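PDB 1WXQ: GTP-binding protein, which probably binds GTP and may hydrolyse nucleoside triphosphates, as an Obg-type P-loop GTPase with a TGS domain near its C-terminus. Local coordinates for residues Q60-R65 against P321-H326. Numbering follows the deposited sequence.
Sequences QNYEYR and PVYPVH
Tyr323 turns the edge of its ring toward a face of the Tyr62 ring, and this T-shaped pair carries the whole contact. The Tyr323 side chain leaves its strand with CB directed at residues 60-65 but still well short of them. At CB it turns beside its own backbone N and away from its carbonyl carbon (chi1 -58°), which swings the ring out from the strand toward Tyr62. CG starts the ring far from its partner, and CD2 brings it nearer without touching. CE2 makes the approach, standing over the Tyr62 face near the rim, 4.2 Å from Tyr62 CZ. Beyond it CZ leads to the hydroxyl, whose OH runs on past the rim of the Tyr62 ring and makes no contact with it. With the centroids of Tyr62 and Tyr323 5.9 Å apart and their planes at 78°, the slightly positive C-H edge of one ring faces the pi cloud of the other. The receiving ring is held at its far end: the hydroxyl of Tyr62 hydrogen-bonds to the carbonyl of Leu339, so this buried polar group is satisfied. Strand 319-325 lies in a four-stranded mixed sheet between the parallel strand 388-394 and the antiparallel strand 343-346, consistent with the ubiquitin-like TGS fold, and helix 351-358 packs against Val322 and Pro324. Residues 60-65 lead into the short strand 64-65, paired antiparallel with strand 68-77 of the G-domain sheet, whose Ala69 packs on Tyr323 together with His48 and Pro49, so the two tyrosines meet where the G-domain sheet with its hairpin comes up against the four-stranded sheet, probably that of the TGS domain.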
loop_
_atom_site.group_PDB
_atom_site.type_symbol
_atom_site.label_atom_id
_atom_site.label_comp_id
_atom_site.label_asym_id
_atom_site.label_seq_id
_atom_site.Cartn_x
_atom_site.Cartn_y
_atom_site.Cartn_z
ATOM N N GLN A 60 -14.904 -16.600 -0.274
ATOM C CA GLN A 60 -14.807 -16.720 -1.719
ATOM C C GLN A 60 -13.708 -15.829 -2.291
ATOM O O GLN A 60 -12.878 -16.293 -3.080
ATOM C CB GLN A 60 -16.153 -16.388 -2.367
ATOM C CG GLN A 60 -17.323 -17.143 -1.749
ATOM C CD GLN A 60 -18.532 -17.222 -2.670
ATOM O OE1 GLN A 60 -19.579 -17.764 -2.293
ATOM N NE2 GLN A 60 -18.392 -16.690 -3.886
ATOM N N ASN A 61 -13.686 -14.556 -1.900
ATOM C CA ASN A 61 -12.622 -13.740 -2.474
ATOM C C ASN A 61 -11.372 -13.760 -1.592
ATOM O O ASN A 61 -10.297 -13.314 -1.969
ATOM C CB ASN A 61 -13.165 -12.325 -2.683
ATOM C CG ASN A 61 -13.783 -11.822 -1.404
ATOM O OD1 ASN A 61 -13.694 -12.450 -0.352
ATOM N ND2 ASN A 61 -14.443 -10.656 -1.509
ATOM N N TYR A 62 -11.552 -14.270 -0.358
ATOM C CA TYR A 62 -10.425 -14.330 0.565
ATOM C C TYR A 62 -10.202 -15.723 1.158
ATOM O O TYR A 62 -10.405 -16.747 0.520
ATOM C CB TYR A 62 -10.720 -13.326 1.678
ATOM C CG TYR A 62 -11.877 -13.794 2.488
ATOM C CD1 TYR A 62 -13.148 -13.840 1.921
ATOM C CD2 TYR A 62 -11.706 -14.143 3.828
ATOM C CE1 TYR A 62 -14.237 -14.237 2.682
ATOM C CE2 TYR A 62 -12.797 -14.528 4.593
ATOM C CZ TYR A 62 -14.058 -14.570 4.026
ATOM O OH TYR A 62 -15.146 -14.967 4.777
ATOM N N GLU A 63 -9.727 -15.734 2.418
ATOM C CA GLU A 63 -9.458 -17.007 3.076
ATOM C C GLU A 63 -9.445 -16.861 4.600
ATOM O O GLU A 63 -8.849 -15.947 5.156
ATOM C CB GLU A 63 -8.099 -17.519 2.589
ATOM C CG GLU A 63 -7.535 -18.629 3.477
ATOM C CD GLU A 63 -6.117 -18.941 3.053
ATOM O OE1 GLU A 63 -5.774 -18.671 1.912
ATOM O OE2 GLU A 63 -5.364 -19.462 3.875
ATOM N N TYR A 64 -10.105 -17.846 5.208
ATOM C CA TYR A 64 -10.180 -17.923 6.666
ATOM C C TYR A 64 -8.953 -18.660 7.172
ATOM O O TYR A 64 -8.387 -19.491 6.458
ATOM C CB TYR A 64 -11.430 -18.678 7.122
ATOM C CG TYR A 64 -11.764 -18.459 8.584
ATOM C CD1 TYR A 64 -12.352 -19.466 9.347
ATOM C CD2 TYR A 64 -11.515 -17.230 9.199
ATOM C CE1 TYR A 64 -12.682 -19.252 10.689
ATOM C CE2 TYR A 64 -11.841 -17.007 10.533
ATOM C CZ TYR A 64 -12.422 -18.021 11.273
ATOM O OH TYR A 64 -12.736 -17.808 12.596
ATOM N N ARG A 65 -8.550 -18.371 8.406
ATOM C CA ARG A 65 -7.366 -19.002 8.980
ATOM C C ARG A 65 -7.211 -18.595 10.449
ATOM O O ARG A 65 -6.903 -17.444 10.762
ATOM C CB ARG A 65 -6.135 -18.575 8.168
ATOM C CG ARG A 65 -5.092 -19.650 7.895
ATOM C CD ARG A 65 -4.314 -19.306 6.618
ATOM N NE ARG A 65 -2.983 -19.910 6.572
ATOM C CZ ARG A 65 -2.174 -19.862 5.517
ATOM N NH1 ARG A 65 -2.563 -19.243 4.410
ATOM N NH2 ARG A 65 -0.971 -20.429 5.570
ATOM N N PRO A 321 -11.079 -3.415 6.323
ATOM C CA PRO A 321 -11.864 -4.542 5.793
ATOM C C PRO A 321 -13.372 -4.313 6.037
ATOM O O PRO A 321 -13.767 -3.785 7.072
ATOM C CB PRO A 321 -11.335 -5.754 6.579
ATOM C CG PRO A 321 -10.077 -5.252 7.275
ATOM C CD PRO A 321 -10.380 -3.803 7.557
ATOM N N VAL A 322 -14.204 -4.710 5.079
ATOM C CA VAL A 322 -15.650 -4.537 5.184
ATOM C C VAL A 322 -16.355 -5.692 4.467
ATOM O O VAL A 322 -15.971 -6.069 3.364
ATOM C CB VAL A 322 -16.072 -3.181 4.559
ATOM C CG1 VAL A 322 -17.586 -3.094 4.430
ATOM C CG2 VAL A 322 -15.547 -2.041 5.413
ATOM N N TYR A 323 -17.388 -6.246 5.091
ATOM C CA TYR A 323 -18.110 -7.389 4.518
ATOM C C TYR A 323 -19.590 -7.161 4.255
ATOM O O TYR A 323 -20.354 -6.924 5.187
ATOM C CB TYR A 323 -18.004 -8.605 5.445
ATOM C CG TYR A 323 -16.598 -9.066 5.747
ATOM C CD1 TYR A 323 -15.770 -8.347 6.610
ATOM C CD2 TYR A 323 -16.116 -10.260 5.213
ATOM C CE1 TYR A 323 -14.497 -8.815 6.940
ATOM C CE2 TYR A 323 -14.848 -10.734 5.538
ATOM C CZ TYR A 323 -14.046 -10.013 6.402
ATOM O OH TYR A 323 -12.808 -10.516 6.742
ATOM N N PRO A 324 -20.013 -7.247 2.980
ATOM C CA PRO A 324 -21.413 -7.058 2.587
ATOM C C PRO A 324 -22.165 -8.381 2.616
ATOM O O PRO A 324 -21.691 -9.393 2.090
ATOM C CB PRO A 324 -21.296 -6.515 1.176
ATOM C CG PRO A 324 -20.165 -7.301 0.646
ATOM C CD PRO A 324 -19.147 -7.237 1.787
ATOM N N VAL A 325 -23.343 -8.357 3.226
ATOM C CA VAL A 325 -24.185 -9.538 3.338
ATOM C C VAL A 325 -25.555 -9.301 2.709
ATOM O O VAL A 325 -25.869 -8.190 2.266
ATOM C CB VAL A 325 -24.393 -9.933 4.820
ATOM C CG1 VAL A 325 -23.072 -10.401 5.424
ATOM C CG2 VAL A 325 -24.945 -8.748 5.599
ATOM N N HIS A 326 -26.366 -10.357 2.686
ATOM C CA HIS A 326 -27.713 -10.297 2.133
ATOM C C HIS A 326 -28.652 -10.325 3.340
ATOM O O HIS A 326 -29.725 -9.733 3.339
ATOM C CB HIS A 326 -27.897 -11.394 1.082
ATOM C CG HIS A 326 -29.161 -11.277 0.286
ATOM N ND1 HIS A 326 -29.623 -12.292 -0.527
ATOM C CD2 HIS A 326 -30.041 -10.257 0.150
ATOM C CE1 HIS A 326 -30.731 -11.900 -1.128
ATOM N NE2 HIS A 326 -31.007 -10.669 -0.735
#